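Local coordinates for protein pyridine nucleotide-disulphide oxidoreductase dimerisation region (PDB 6KYY) that is an FAD-containing, copper-binding disulfide reductase of the class I pyridine nucleotide-disulfide oxidoreductase family, probably involved in resistance to reactive chlorine species, at residues V178-N186 with I212-V221. Numbering follows the deposited sequence.
Sequences VEFASMFAN and IATILRDQGV
L216 reaches between V178 and S182 with its two methyl branches. CD1 meets the CG1 methyl of V178 at 3.7 Å, and the two side chains cross at about a right angle. With CG1 anti to the backbone N (chi1 176°), V178 presents this methyl to L216. CD2 of L216 goes to S182, where it lies near both CB and OG. It also comes within 4.4 Å of A181 CB. I212, one turn earlier, adds a looser contact on V178 through its CG2.

V221 continues the apolar surface past the end of its helix. Its CG2 packs on A185 CB at 3.7 Å, and its CG1 lies 4.2 Å from A181 CB. The extended side chain of Q219 also comes over the CB of A185 and ends beside the amide of N186. The amide planes of Q219 and N186 are turned 53° apart.

The axes of helices 178-186 and 212-218 run roughly parallel, approach to 10.4 Å and are inclined at 29°. They belong to the second Rossmann-type domain, probably the one for the pyridine nucleotide, as in relatives. Strands 190-194 and 221-224 are parallel neighbours in one sheet. Helix 206-218 connects them in a beta-alpha-beta crossover, and helix 175-186 precedes strand 190-194.

A Schellman motif ends helix 206-218. G220 has positive phi, and its N bonds to R217 O while V221 N bonds to L216 O at 2.9 Å. This turn brings V221 back towards A181 and A185. A181 packs on I193 and A185 on V191, both in strand 190-194. V221, where the chain enters strand 221-224, touches both of these residues. M341 lies against V178 and S182. On another side of helix 175-186, E179 forms a salt bridge with K59 and accepts a hydrogen bond from F340 N.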
# COMPACT_ATOMS: atom_id res chain seq x y z
N VAL B 178 16.08 -11.65 9.32
CA VAL B 178 15.30 -10.65 10.05
C VAL B 178 13.82 -10.78 9.71
O VAL B 178 12.95 -10.61 10.57
CB VAL B 178 15.84 -9.24 9.75
CG1 VAL B 178 14.98 -8.19 10.42
CG2 VAL B 178 17.28 -9.11 10.21
N GLU B 179 13.52 -11.09 8.45
CA GLU B 179 12.14 -11.37 8.05
C GLU B 179 11.55 -12.50 8.88
O GLU B 179 10.43 -12.41 9.38
CB GLU B 179 12.09 -11.72 6.56
CG GLU B 179 10.86 -11.24 5.82
CD GLU B 179 11.09 -11.14 4.33
OE1 GLU B 179 11.56 -10.08 3.86
OE2 GLU B 179 10.81 -12.13 3.62
N PHE B 180 12.31 -13.59 9.05
CA PHE B 180 11.87 -14.70 9.87
C PHE B 180 11.88 -14.37 11.35
O PHE B 180 11.15 -15.01 12.12
CB PHE B 180 12.74 -15.93 9.61
CG PHE B 180 12.28 -16.76 8.45
CD1 PHE B 180 11.16 -17.57 8.57
CD2 PHE B 180 12.95 -16.74 7.24
CE1 PHE B 180 10.73 -18.34 7.51
CE2 PHE B 180 12.52 -17.50 6.18
CZ PHE B 180 11.41 -18.31 6.31
N ALA B 181 12.68 -13.39 11.77
CA ALA B 181 12.70 -13.00 13.18
C ALA B 181 11.36 -12.44 13.61
O ALA B 181 10.77 -12.89 14.60
CB ALA B 181 13.82 -11.99 13.42
N SER B 182 10.84 -11.45 12.88
CA SER B 182 9.56 -10.86 13.23
C SER B 182 8.42 -11.85 13.05
O SER B 182 7.49 -11.89 13.87
CB SER B 182 9.30 -9.60 12.39
OG SER B 182 10.50 -8.88 12.15
N MET B 183 8.47 -12.66 11.99
CA MET B 183 7.36 -13.56 11.69
C MET B 183 7.12 -14.55 12.82
O MET B 183 5.97 -14.77 13.22
CB MET B 183 7.63 -14.31 10.39
CG MET B 183 6.56 -15.33 10.03
SD MET B 183 7.21 -16.76 9.16
CE MET B 183 7.76 -16.00 7.64
N PHE B 184 8.18 -15.14 13.36
CA PHE B 184 8.01 -16.11 14.43
C PHE B 184 7.85 -15.44 15.79
O PHE B 184 7.13 -15.97 16.65
CB PHE B 184 9.18 -17.09 14.44
CG PHE B 184 9.07 -18.18 13.41
CD1 PHE B 184 9.31 -17.91 12.07
CD2 PHE B 184 8.70 -19.46 13.77
CE1 PHE B 184 9.20 -18.90 11.11
CE2 PHE B 184 8.59 -20.46 12.82
CZ PHE B 184 8.84 -20.18 11.49
N ALA B 185 8.49 -14.29 16.01
CA ALA B 185 8.25 -13.54 17.23
C ALA B 185 6.84 -12.98 17.27
O ALA B 185 6.29 -12.73 18.36
CB ALA B 185 9.27 -12.41 17.38
N ASN B 186 6.22 -12.78 16.10
CA ASN B 186 4.81 -12.40 16.06
C ASN B 186 3.92 -13.57 16.45
O ASN B 186 2.88 -13.39 17.10
CB ASN B 186 4.45 -11.89 14.67
CG ASN B 186 4.67 -10.39 14.52
OD1 ASN B 186 4.76 -9.66 15.51
ND2 ASN B 186 4.75 -9.94 13.28
N ILE B 212 15.19 -0.74 13.87
CA ILE B 212 14.77 -2.12 13.61
C ILE B 212 15.13 -3.01 14.79
O ILE B 212 14.36 -3.90 15.18
CB ILE B 212 15.39 -2.63 12.30
CG1 ILE B 212 14.77 -1.92 11.10
CG2 ILE B 212 15.22 -4.13 12.17
CD1 ILE B 212 15.44 -2.23 9.78
N ALA B 213 16.30 -2.79 15.39
CA ALA B 213 16.73 -3.62 16.52
C ALA B 213 15.80 -3.46 17.71
O ALA B 213 15.46 -4.45 18.37
CB ALA B 213 18.17 -3.28 16.90
N THR B 214 15.38 -2.23 18.01
CA THR B 214 14.50 -2.01 19.16
C THR B 214 13.08 -2.50 18.89
O THR B 214 12.41 -2.98 19.81
CB THR B 214 14.48 -0.54 19.56
OG1 THR B 214 13.75 0.22 18.59
CG2 THR B 214 15.90 0.01 19.68
N ILE B 215 12.61 -2.38 17.65
CA ILE B 215 11.32 -2.98 17.30
C ILE B 215 11.38 -4.49 17.49
O ILE B 215 10.45 -5.10 18.03
CB ILE B 215 10.93 -2.61 15.85
CG1 ILE B 215 10.58 -1.13 15.75
CG2 ILE B 215 9.75 -3.46 15.38
CD1 ILE B 215 10.24 -0.69 14.34
N LEU B 216 12.48 -5.11 17.07
CA LEU B 216 12.64 -6.55 17.25
C LEU B 216 12.91 -6.91 18.71
O LEU B 216 12.48 -7.97 19.17
CB LEU B 216 13.77 -7.07 16.36
CG LEU B 216 13.48 -7.15 14.86
CD1 LEU B 216 14.69 -7.68 14.11
CD2 LEU B 216 12.27 -8.03 14.61
N ARG B 217 13.61 -6.04 19.44
CA ARG B 217 13.95 -6.36 20.83
C ARG B 217 12.72 -6.38 21.72
O ARG B 217 12.57 -7.27 22.56
CB ARG B 217 14.98 -5.36 21.37
CG ARG B 217 15.35 -5.60 22.82
CD ARG B 217 16.15 -4.44 23.40
NE ARG B 217 17.05 -3.84 22.42
CZ ARG B 217 17.08 -2.55 22.13
NH1 ARG B 217 16.26 -1.70 22.74
NH2 ARG B 217 17.94 -2.09 21.22
N ASP B 218 11.82 -5.41 21.54
CA ASP B 218 10.62 -5.35 22.37
C ASP B 218 9.66 -6.50 22.09
O ASP B 218 8.79 -6.79 22.92
CB ASP B 218 9.90 -4.01 22.16
CG ASP B 218 10.78 -2.82 22.50
OD1 ASP B 218 10.59 -1.74 21.91
OD2 ASP B 218 11.67 -2.97 23.37
N GLN B 219 9.81 -7.17 20.95
CA GLN B 219 9.06 -8.38 20.66
C GLN B 219 9.74 -9.64 21.18
O GLN B 219 9.19 -10.74 21.04
CB GLN B 219 8.83 -8.51 19.15
CG GLN B 219 7.49 -7.99 18.67
CD GLN B 219 7.24 -8.27 17.20
OE1 GLN B 219 6.42 -7.61 16.56
NE2 GLN B 219 7.97 -9.23 16.65
N GLY B 220 10.92 -9.51 21.78
CA GLY B 220 11.63 -10.63 22.37
C GLY B 220 12.80 -11.16 21.57
O GLY B 220 13.42 -12.14 21.99
N VAL B 221 13.13 -10.54 20.43
CA VAL B 221 14.22 -11.03 19.59
C VAL B 221 15.55 -10.56 20.16
O VAL B 221 15.76 -9.37 20.38
CB VAL B 221 14.04 -10.56 18.14
CG1 VAL B 221 15.20 -11.03 17.28
CG2 VAL B 221 12.71 -11.05 17.58